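Local coordinates for hypothetical protein (PDB 2FZF) that is of unknown function but belongs to the rubrerythrin family, whose ferritin-like relatives commonly hold a diiron centre within a four-helix bundle, at residues S20-L25 and Q75-K80; K115-A120 and R148-T153; E14-F19 and A121-K126. One frame throughout, in Å; residues are numbered along the deposited sequence.

Interaction 1: S20-L25 and Q75-K80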
loop_
_atom_site.group_PDB
_atom_site.type_symbol
_atom_site.label_atom_id
_atom_site.label_comp_id
_atom_site.label_asym_id
_atom_site.label_seq_id
_atom_site.Cartn_x
_atom_site.Cartn_y
_atom_site.Cartn_z
ATOM N N SER A 20 5.337 -29.041 2.979
ATOM C CA SER A 20 6.182 -28.784 4.143
ATOM C C SER A 20 6.565 -27.316 4.253
ATOM O O SER A 20 6.251 -26.510 3.380
ATOM C CB SER A 20 7.454 -29.620 4.059
ATOM O OG SER A 20 8.077 -29.442 2.805
ATOM N N LEU A 21 7.260 -26.967 5.326
ATOM C CA LEU A 21 7.654 -25.587 5.511
ATOM C C LEU A 21 8.687 -25.185 4.465
ATOM O O LEU A 21 8.636 -24.073 3.927
ATOM C CB LEU A 21 8.188 -25.374 6.928
ATOM C CG LEU A 21 8.515 -23.928 7.340
ATOM C CD1 LEU A 21 9.927 -23.595 6.904
ATOM C CD2 LEU A 21 7.505 -22.942 6.742
ATOM N N GLU A 22 9.606 -26.097 4.158
ATOM C CA GLU A 22 10.641 -25.825 3.165
ATOM C C GLU A 22 10.051 -25.759 1.754
ATOM O O GLU A 22 10.449 -24.923 0.939
ATOM C CB GLU A 22 11.737 -26.894 3.244
ATOM C CG GLU A 22 11.219 -28.272 3.622
ATOM C CD GLU A 22 11.709 -28.748 4.981
ATOM O OE1 GLU A 22 12.920 -29.052 5.107
ATOM O OE2 GLU A 22 10.889 -28.815 5.926
ATOM N N GLU A 23 9.094 -26.636 1.475
ATOM C CA GLU A 23 8.446 -26.668 0.170
ATOM C C GLU A 23 7.700 -25.368 -0.031
ATOM O O GLU A 23 7.738 -24.763 -1.107
ATOM C CB GLU A 23 7.469 -27.837 0.092
ATOM C CG GLU A 23 8.114 -29.134 -0.354
ATOM C CD GLU A 23 7.116 -30.270 -0.490
ATOM O OE1 GLU A 23 7.395 -31.200 -1.276
ATOM O OE2 GLU A 23 6.066 -30.232 0.189
ATOM N N LEU A 24 7.015 -24.946 1.022
ATOM C CA LEU A 24 6.275 -23.708 0.975
ATOM C C LEU A 24 7.271 -22.569 0.774
ATOM O O LEU A 24 7.135 -21.783 -0.161
ATOM C CB LEU A 24 5.458 -23.522 2.262
ATOM C CG LEU A 24 4.272 -24.491 2.429
ATOM C CD1 LEU A 24 3.534 -24.189 3.724
ATOM C CD2 LEU A 24 3.329 -24.365 1.242
ATOM N N LEU A 25 8.288 -22.483 1.625
ATOM C CA LEU A 25 9.262 -21.418 1.446
ATOM C C LEU A 25 9.801 -21.422 0.017
ATOM O O LEU A 25 10.048 -20.360 -0.548
ATOM C CB LEU A 25 10.413 -21.541 2.442
ATOM C CG LEU A 25 10.082 -21.154 3.887
ATOM C CD1 LEU A 25 11.249 -21.527 4.744
ATOM C CD2 LEU A 25 9.784 -19.683 4.014
ATOM N N GLN A 75 18.370 -19.858 7.254
ATOM C CA GLN A 75 18.351 -19.831 8.714
ATOM C C GLN A 75 17.650 -21.043 9.333
ATOM O O GLN A 75 18.024 -21.480 10.419
ATOM C CB GLN A 75 17.682 -18.545 9.223
ATOM C CG GLN A 75 18.475 -17.263 8.954
ATOM C CD GLN A 75 17.693 -15.995 9.300
ATOM O OE1 GLN A 75 16.614 -15.735 8.744
ATOM N NE2 GLN A 75 18.238 -15.198 10.219
ATOM N N MET A 76 16.641 -21.597 8.660
ATOM C CA MET A 76 15.934 -22.755 9.216
ATOM C C MET A 76 16.401 -24.058 8.547
ATOM O O MET A 76 16.097 -25.152 9.027
ATOM C CB MET A 76 14.402 -22.574 9.073
ATOM C CG MET A 76 13.513 -23.272 10.156
ATOM S SD MET A 76 13.785 -22.796 11.910
ATOM C CE MET A 76 14.015 -21.070 11.744
ATOM N N PHE A 77 17.158 -23.943 7.455
ATOM C CA PHE A 77 17.655 -25.127 6.747
ATOM C C PHE A 77 19.104 -24.944 6.298
ATOM O O PHE A 77 19.420 -25.075 5.115
ATOM C CB PHE A 77 16.769 -25.420 5.538
ATOM C CG PHE A 77 15.311 -25.501 5.880
ATOM C CD1 PHE A 77 14.807 -26.600 6.578
ATOM C CD2 PHE A 77 14.449 -24.458 5.555
ATOM C CE1 PHE A 77 13.472 -26.662 6.957
ATOM C CE2 PHE A 77 13.112 -24.507 5.928
ATOM C CZ PHE A 77 12.619 -25.619 6.633
ATOM N N PRO A 78 20.013 -24.686 7.256
ATOM C CA PRO A 78 21.431 -24.483 6.937
ATOM C C PRO A 78 22.087 -25.600 6.154
ATOM O O PRO A 78 22.035 -26.756 6.552
ATOM C CB PRO A 78 22.067 -24.269 8.309
ATOM C CG PRO A 78 21.216 -25.084 9.204
ATOM C CD PRO A 78 19.822 -24.790 8.716
ATOM N N GLY A 79 22.689 -25.240 5.024
ATOM C CA GLY A 79 23.368 -26.217 4.194
ATOM C C GLY A 79 22.525 -26.818 3.088
ATOM O O GLY A 79 23.070 -27.221 2.061
ATOM N N LYS A 80 21.209 -26.878 3.282
ATOM C CA LYS A 80 20.304 -27.458 2.287
ATOM C C LYS A 80 19.857 -26.475 1.214
ATOM O O LYS A 80 19.372 -25.386 1.516
ATOM C CB LYS A 80 19.068 -28.066 2.974
ATOM C CG LYS A 80 19.020 -29.586 2.902
ATOM C CD LYS A 80 18.925 -30.050 1.436
ATOM C CE LYS A 80 19.750 -31.324 1.145
ATOM N NZ LYS A 80 21.239 -31.111 1.172
#
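The Phe77 ring is enclosed on both faces and along part of its edge. Glu22 CB lies over one face, 4.0 Å from the ring centroid and 21° off the normal, a CH-pi contact displaced toward the rim; Met76 CB, from the residue just before, sits over the opposite face. At the edge, in the ring plane, the methyl carbons Leu21 CD1 and Leu25 CD1 meet Phe77 CZ at 3.4 Å and Phe77 CE2 at 3.7 Å, respectively. Glu22 CG falls between the backbone N and the carbonyl carbon (chi1 34°), and a bend at chi2 brings the carboxylate over the rim of the same face, near Phe77 CE1, its plane 46° from that of the ring. With an alanine in place of Phe77, the two leucine methyls would probably lose their shared apolar partner and a gap would open between the helix ends. Phe77 is the first residue to leave helix 63-76 and starts a type II turn to Lys80, in which Gly79 takes a positive phi. Tyr73, on the last turns of the same helix, also meets the ring. At the start of helix 21-44, Ser20 OG accepts from Glu23 N (3.3 Å) while Ser20 N donates to Glu23 OE2 (3.1 Å). The ring thus joins the end of helix 63-76 to the first turn of helix 21-44, its N-terminus closed by this capping box, in a ferritin-like helical bundle.

Interaction 2: K115-A120 and R148-T153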
loop_
_atom_site.group_PDB
_atom_site.type_symbol
_atom_site.label_atom_id
_atom_site.label_comp_id
_atom_site.label_asym_id
_atom_site.label_seq_id
_atom_site.Cartn_x
_atom_site.Cartn_y
_atom_site.Cartn_z
ATOM N N LYS A 115 -4.649 -9.726 -7.537
ATOM C CA LYS A 115 -5.133 -11.045 -7.171
ATOM C C LYS A 115 -3.954 -11.810 -6.597
ATOM O O LYS A 115 -4.045 -12.431 -5.533
ATOM C CB LYS A 115 -5.662 -11.763 -8.402
ATOM C CG LYS A 115 -6.383 -13.054 -8.091
ATOM C CD LYS A 115 -7.720 -12.769 -7.427
ATOM C CE LYS A 115 -8.375 -14.035 -6.931
ATOM N NZ LYS A 115 -9.471 -13.702 -5.989
ATOM N N ALA A 116 -2.839 -11.758 -7.315
ATOM C CA ALA A 116 -1.631 -12.423 -6.868
ATOM C C ALA A 116 -1.159 -11.827 -5.535
ATOM O O ALA A 116 -0.652 -12.549 -4.686
ATOM C CB ALA A 116 -0.549 -12.299 -7.916
ATOM N N GLU A 117 -1.323 -10.519 -5.345
ATOM C CA GLU A 117 -0.893 -9.907 -4.097
ATOM C C GLU A 117 -1.854 -10.317 -2.980
ATOM O O GLU A 117 -1.478 -10.425 -1.803
ATOM C CB GLU A 117 -0.845 -8.383 -4.222
ATOM C CG GLU A 117 0.079 -7.846 -5.320
ATOM C CD GLU A 117 1.555 -8.060 -5.038
ATOM O OE1 GLU A 117 2.064 -9.174 -5.273
ATOM O OE2 GLU A 117 2.216 -7.116 -4.572
ATOM N N GLU A 118 -3.100 -10.556 -3.368
ATOM C CA GLU A 118 -4.135 -10.975 -2.444
ATOM C C GLU A 118 -3.740 -12.327 -1.885
ATOM O O GLU A 118 -3.606 -12.492 -0.671
ATOM C CB GLU A 118 -5.475 -11.086 -3.174
ATOM C CG GLU A 118 -6.638 -11.518 -2.301
ATOM C CD GLU A 118 -7.926 -11.700 -3.095
ATOM O OE1 GLU A 118 -7.956 -12.555 -4.008
ATOM O OE2 GLU A 118 -8.909 -10.983 -2.802
ATOM N N ILE A 119 -3.535 -13.303 -2.760
ATOM C CA ILE A 119 -3.159 -14.619 -2.262
ATOM C C ILE A 119 -1.813 -14.619 -1.540
ATOM O O ILE A 119 -1.631 -15.400 -0.622
ATOM C CB ILE A 119 -3.144 -15.698 -3.395
ATOM C CG1 ILE A 119 -4.583 -16.097 -3.761
ATOM C CG2 ILE A 119 -2.422 -16.958 -2.929
ATOM C CD1 ILE A 119 -5.284 -15.100 -4.664
ATOM N N ALA A 120 -0.883 -13.749 -1.938
ATOM C CA ALA A 120 0.445 -13.686 -1.313
ATOM C C ALA A 120 0.437 -13.233 0.154
ATOM O O ALA A 120 1.069 -13.861 1.016
ATOM C CB ALA A 120 1.360 -12.786 -2.121
ATOM N N ARG A 148 -0.133 -6.921 1.492
ATOM C CA ARG A 148 -1.478 -6.423 1.718
ATOM C C ARG A 148 -1.527 -4.975 1.211
ATOM O O ARG A 148 -2.505 -4.562 0.596
ATOM C CB ARG A 148 -1.784 -6.491 3.215
ATOM C CG ARG A 148 -3.219 -6.212 3.617
ATOM C CD ARG A 148 -4.177 -7.320 3.202
ATOM N NE ARG A 148 -5.529 -7.039 3.697
ATOM C CZ ARG A 148 -5.875 -7.040 4.985
ATOM N NH1 ARG A 148 -4.964 -7.321 5.914
ATOM N NH2 ARG A 148 -7.118 -6.731 5.347
ATOM N N GLY A 149 -0.459 -4.219 1.471
ATOM C CA GLY A 149 -0.385 -2.838 1.029
ATOM C C GLY A 149 -0.285 -2.697 -0.479
ATOM O O GLY A 149 -0.878 -1.784 -1.060
ATOM N N HIS A 150 0.465 -3.593 -1.119
ATOM C CA HIS A 150 0.616 -3.561 -2.570
ATOM C C HIS A 150 -0.743 -3.887 -3.205
ATOM O O HIS A 150 -1.080 -3.372 -4.269
ATOM C CB HIS A 150 1.679 -4.568 -3.023
ATOM C CG HIS A 150 3.056 -4.275 -2.502
ATOM N ND1 HIS A 150 3.570 -2.995 -2.424
ATOM C CD2 HIS A 150 4.038 -5.097 -2.060
ATOM C CE1 HIS A 150 4.806 -3.042 -1.957
ATOM N NE2 HIS A 150 5.115 -4.307 -1.727
ATOM N N TYR A 151 -1.520 -4.726 -2.523
ATOM C CA TYR A 151 -2.845 -5.114 -2.980
ATOM C C TYR A 151 -3.773 -3.903 -3.062
ATOM O O TYR A 151 -4.467 -3.706 -4.064
ATOM C CB TYR A 151 -3.464 -6.153 -2.039
ATOM C CG TYR A 151 -4.944 -6.377 -2.275
ATOM C CD1 TYR A 151 -5.401 -6.979 -3.455
ATOM C CD2 TYR A 151 -5.896 -5.934 -1.351
ATOM C CE1 TYR A 151 -6.772 -7.131 -3.707
ATOM C CE2 TYR A 151 -7.267 -6.081 -1.597
ATOM C CZ TYR A 151 -7.692 -6.677 -2.772
ATOM O OH TYR A 151 -9.039 -6.826 -3.022
ATOM N N TYR A 152 -3.791 -3.089 -2.012
ATOM C CA TYR A 152 -4.653 -1.910 -2.002
ATOM C C TYR A 152 -4.170 -0.860 -3.004
ATOM O O TYR A 152 -4.978 -0.239 -3.714
ATOM C CB TYR A 152 -4.744 -1.323 -0.588
ATOM C CG TYR A 152 -5.688 -2.100 0.319
ATOM C CD1 TYR A 152 -7.053 -2.204 0.018
ATOM C CD2 TYR A 152 -5.220 -2.748 1.464
ATOM C CE1 TYR A 152 -7.925 -2.935 0.835
ATOM C CE2 TYR A 152 -6.086 -3.485 2.286
ATOM C CZ TYR A 152 -7.434 -3.570 1.962
ATOM O OH TYR A 152 -8.285 -4.281 2.761
ATOM N N THR A 153 -2.856 -0.672 -3.086
ATOM C CA THR A 153 -2.316 0.289 -4.036
ATOM C C THR A 153 -2.758 -0.148 -5.432
ATOM O O THR A 153 -3.237 0.664 -6.218
ATOM C CB THR A 153 -0.765 0.338 -3.985
ATOM O OG1 THR A 153 -0.342 0.647 -2.655
ATOM C CG2 THR A 153 -0.223 1.394 -4.934
#
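The helical turn that presents His150 and Tyr151 to Glu117 and Glu118 is fastened at Gly149 O, which accepts both Thr153 N and Thr153 OG1, each at 3.0 Å and from opposite faces of the carbonyl plane. No hydrogen bond crosses between the two helices, whose axes approach to 8.2 Å at 155°, nearly antiparallel. Contact is made instead by the flanks of side chains. Glu117 CB rests 4.1 Å from Tyr151 CB, and the glutamate then bends at chi2 (-69°), carrying OE2 to the CB and CG atoms of His150. Glu118 stretches out beside Tyr151, pointing the same way, with Glu118 CB 4.1 Å from Tyr151 CD1 and carboxylate and ring planes 25° apart. Each outer end has its own partner: Lys115 NZ forms a 2.7 Å salt bridge with Glu118 OE1 through the syn lone pair, and Tyr151 OH bonds to Arg155. Arg148 and Tyr152 turn to the second subunit. On the inner side, carboxylates of Glu62 and Glu147 lie close to that of Glu117, and His150 touches Glu62. Such a gathering of glutamates with a histidine, Glu117 and His150 being buried, is consistent with the diiron site of rubrerythrin relatives, and suggests a place suited to binding cations.

Interaction 3: E14-F19 and A121-K126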
loop_
_atom_site.group_PDB
_atom_site.type_symbol
_atom_site.label_atom_id
_atom_site.label_comp_id
_atom_site.label_asym_id
_atom_site.label_seq_id
_atom_site.Cartn_x
_atom_site.Cartn_y
_atom_site.Cartn_z
ATOM N N GLU A 14 -6.070 -22.895 0.852
ATOM C CA GLU A 14 -6.556 -23.956 1.726
ATOM C C GLU A 14 -5.658 -25.180 1.690
ATOM O O GLU A 14 -5.367 -25.782 2.723
ATOM C CB GLU A 14 -7.980 -24.351 1.322
ATOM C CG GLU A 14 -8.710 -25.168 2.382
ATOM C CD GLU A 14 -9.034 -24.363 3.638
ATOM O OE1 GLU A 14 -8.217 -23.489 4.016
ATOM O OE2 GLU A 14 -10.100 -24.619 4.251
ATOM N N LYS A 15 -5.206 -25.551 0.500
ATOM C CA LYS A 15 -4.359 -26.724 0.397
ATOM C C LYS A 15 -2.879 -26.434 0.568
ATOM O O LYS A 15 -2.050 -26.942 -0.180
ATOM C CB LYS A 15 -4.602 -27.433 -0.926
ATOM C CG LYS A 15 -4.098 -26.698 -2.122
ATOM C CD LYS A 15 -4.349 -27.523 -3.369
ATOM C CE LYS A 15 -3.725 -28.927 -3.275
ATOM N NZ LYS A 15 -2.225 -28.946 -3.112
ATOM N N MET A 16 -2.553 -25.613 1.562
ATOM C CA MET A 16 -1.166 -25.292 1.851
ATOM C C MET A 16 -0.655 -26.418 2.741
ATOM O O MET A 16 0.545 -26.695 2.785
ATOM C CB MET A 16 -1.051 -23.956 2.598
ATOM C CG MET A 16 -0.715 -22.734 1.733
ATOM S SD MET A 16 -0.587 -21.191 2.703
ATOM C CE MET A 16 0.971 -21.410 3.538
ATOM N N ALA A 17 -1.569 -27.082 3.441
ATOM C CA ALA A 17 -1.171 -28.161 4.334
ATOM C C ALA A 17 -0.597 -29.369 3.603
ATOM O O ALA A 17 0.008 -30.242 4.226
ATOM C CB ALA A 17 -2.340 -28.581 5.211
ATOM N N ASP A 18 -0.774 -29.419 2.288
ATOM C CA ASP A 18 -0.247 -30.531 1.500
ATOM C C ASP A 18 1.256 -30.441 1.304
ATOM O O ASP A 18 1.847 -31.330 0.686
ATOM C CB ASP A 18 -0.918 -30.588 0.122
ATOM C CG ASP A 18 -2.247 -31.330 0.148
ATOM O OD1 ASP A 18 -2.253 -32.507 0.562
ATOM O OD2 ASP A 18 -3.281 -30.744 -0.247
ATOM N N PHE A 19 1.870 -29.372 1.818
ATOM C CA PHE A 19 3.316 -29.158 1.671
ATOM C C PHE A 19 4.022 -28.835 2.977
ATOM O O PHE A 19 3.399 -28.410 3.947
ATOM C CB PHE A 19 3.606 -28.025 0.677
ATOM C CG PHE A 19 2.897 -28.172 -0.637
ATOM C CD1 PHE A 19 1.550 -27.857 -0.751
ATOM C CD2 PHE A 19 3.570 -28.657 -1.754
ATOM C CE1 PHE A 19 0.879 -28.026 -1.958
ATOM C CE2 PHE A 19 2.913 -28.832 -2.971
ATOM C CZ PHE A 19 1.568 -28.517 -3.074
ATOM N N ALA A 121 -0.260 -12.140 0.441
ATOM C CA ALA A 121 -0.329 -11.649 1.808
ATOM C C ALA A 121 -1.039 -12.691 2.665
ATOM O O ALA A 121 -0.621 -12.963 3.790
ATOM C CB ALA A 121 -1.079 -10.322 1.859
ATOM N N GLU A 122 -2.109 -13.274 2.131
ATOM C CA GLU A 122 -2.867 -14.292 2.858
ATOM C C GLU A 122 -2.008 -15.521 3.101
ATOM O O GLU A 122 -2.197 -16.245 4.087
ATOM C CB GLU A 122 -4.121 -14.671 2.077
ATOM C CG GLU A 122 -4.902 -15.831 2.662
ATOM C CD GLU A 122 -6.298 -15.965 2.049
ATOM O OE1 GLU A 122 -6.458 -15.593 0.852
ATOM O OE2 GLU A 122 -7.226 -16.448 2.761
ATOM N N PHE A 123 -1.060 -15.735 2.192
ATOM C CA PHE A 123 -0.107 -16.844 2.255
ATOM C C PHE A 123 0.866 -16.573 3.429
ATOM O O PHE A 123 0.998 -17.390 4.335
ATOM C CB PHE A 123 0.636 -16.942 0.900
ATOM C CG PHE A 123 1.594 -18.112 0.782
ATOM C CD1 PHE A 123 2.882 -18.034 1.304
ATOM C CD2 PHE A 123 1.217 -19.279 0.120
ATOM C CE1 PHE A 123 3.782 -19.091 1.159
ATOM C CE2 PHE A 123 2.110 -20.340 -0.030
ATOM C CZ PHE A 123 3.394 -20.246 0.493
ATOM N N TYR A 124 1.509 -15.408 3.420
ATOM C CA TYR A 124 2.442 -15.053 4.469
ATOM C C TYR A 124 1.802 -14.942 5.843
ATOM O O TYR A 124 2.493 -14.921 6.869
ATOM C CB TYR A 124 3.126 -13.747 4.129
ATOM C CG TYR A 124 4.048 -13.853 2.956
ATOM C CD1 TYR A 124 5.033 -14.845 2.905
ATOM C CD2 TYR A 124 3.979 -12.932 1.916
ATOM C CE1 TYR A 124 5.933 -14.912 1.848
ATOM C CE2 TYR A 124 4.869 -12.992 0.857
ATOM C CZ TYR A 124 5.848 -13.979 0.826
ATOM O OH TYR A 124 6.762 -13.997 -0.195
ATOM N N LEU A 125 0.476 -14.840 5.854
ATOM C CA LEU A 125 -0.291 -14.755 7.097
ATOM C C LEU A 125 -0.338 -16.142 7.707
ATOM O O LEU A 125 -0.205 -16.305 8.920
ATOM C CB LEU A 125 -1.717 -14.295 6.810
ATOM C CG LEU A 125 -1.988 -12.818 7.096
ATOM C CD1 LEU A 125 -3.408 -12.448 6.672
ATOM C CD2 LEU A 125 -1.764 -12.562 8.581
ATOM N N LYS A 126 -0.534 -17.141 6.848
ATOM C CA LYS A 126 -0.593 -18.521 7.291
ATOM C C LYS A 126 0.801 -18.998 7.669
ATOM O O LYS A 126 1.005 -19.548 8.752
ATOM C CB LYS A 126 -1.175 -19.430 6.202
ATOM C CG LYS A 126 -1.065 -20.936 6.532
ATOM C CD LYS A 126 -1.623 -21.298 7.933
ATOM C CE LYS A 126 -1.199 -22.707 8.382
ATOM N NZ LYS A 126 -1.636 -23.781 7.435
#
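Met16 lays its terminal methyl almost squarely over the Phe123 ring: CE is 4.0 Å from the centroid and only 13° off the normal. The sulfur approaches more obliquely, with Met16 SD 3.7 Å from Phe123 CD2. The thioether is extended as far as SD and then folds at chi3 (74°), a bend that turns CE back over the middle of the ring. With both sulfur and methyl against the aromatic group, this is a Met-aromatic contact, joining the irregular segment ahead of helix 21-44 to helix 103-129 of the ferritin-like bundle. The aliphatic part of Lys126, one turn further along that helix, closes in beside the same methionine; the two chains run past each other in opposite directions, Met16 CE lying 3.7 Å from Lys126 CG. Phe123 CG is anti to the backbone N (chi1 -176°), which swings the ring end toward Met16; Ile13 of the loop and Met27 of helix 21-44 also touch it. Met16 itself begins a type I turn closed by a 3.1 Å bond from Phe19 N to Met16 O, and its side chain also packs on Leu24. Tyr124, the neighbour of Phe123, points its CB away from the loop and hydrogen-bonds through OH to Glu32.

Interactions 1 and 3 are joined through Leu24, whose CD1 lies 3.8 Å from Met16 CE and whose CD2 lies 3.7 Å from Phe19 CB; along the chain, interaction 1 is nested inside the loop that interaction 3 closes. Interactions 2 and 3 follow each other on helix 103-129 and meet where Ala121 CB approaches Arg148 N at 3.5 Å. Interactions 1 and 2 do not touch: their centres are 24 Å apart and their nearest atoms about 10 Å. The cluster that may correspond to a metal site lies at interaction 2, which supplies Glu117 and His150, whereas interaction 1 closes one end of the bundle, with interaction 3 between them.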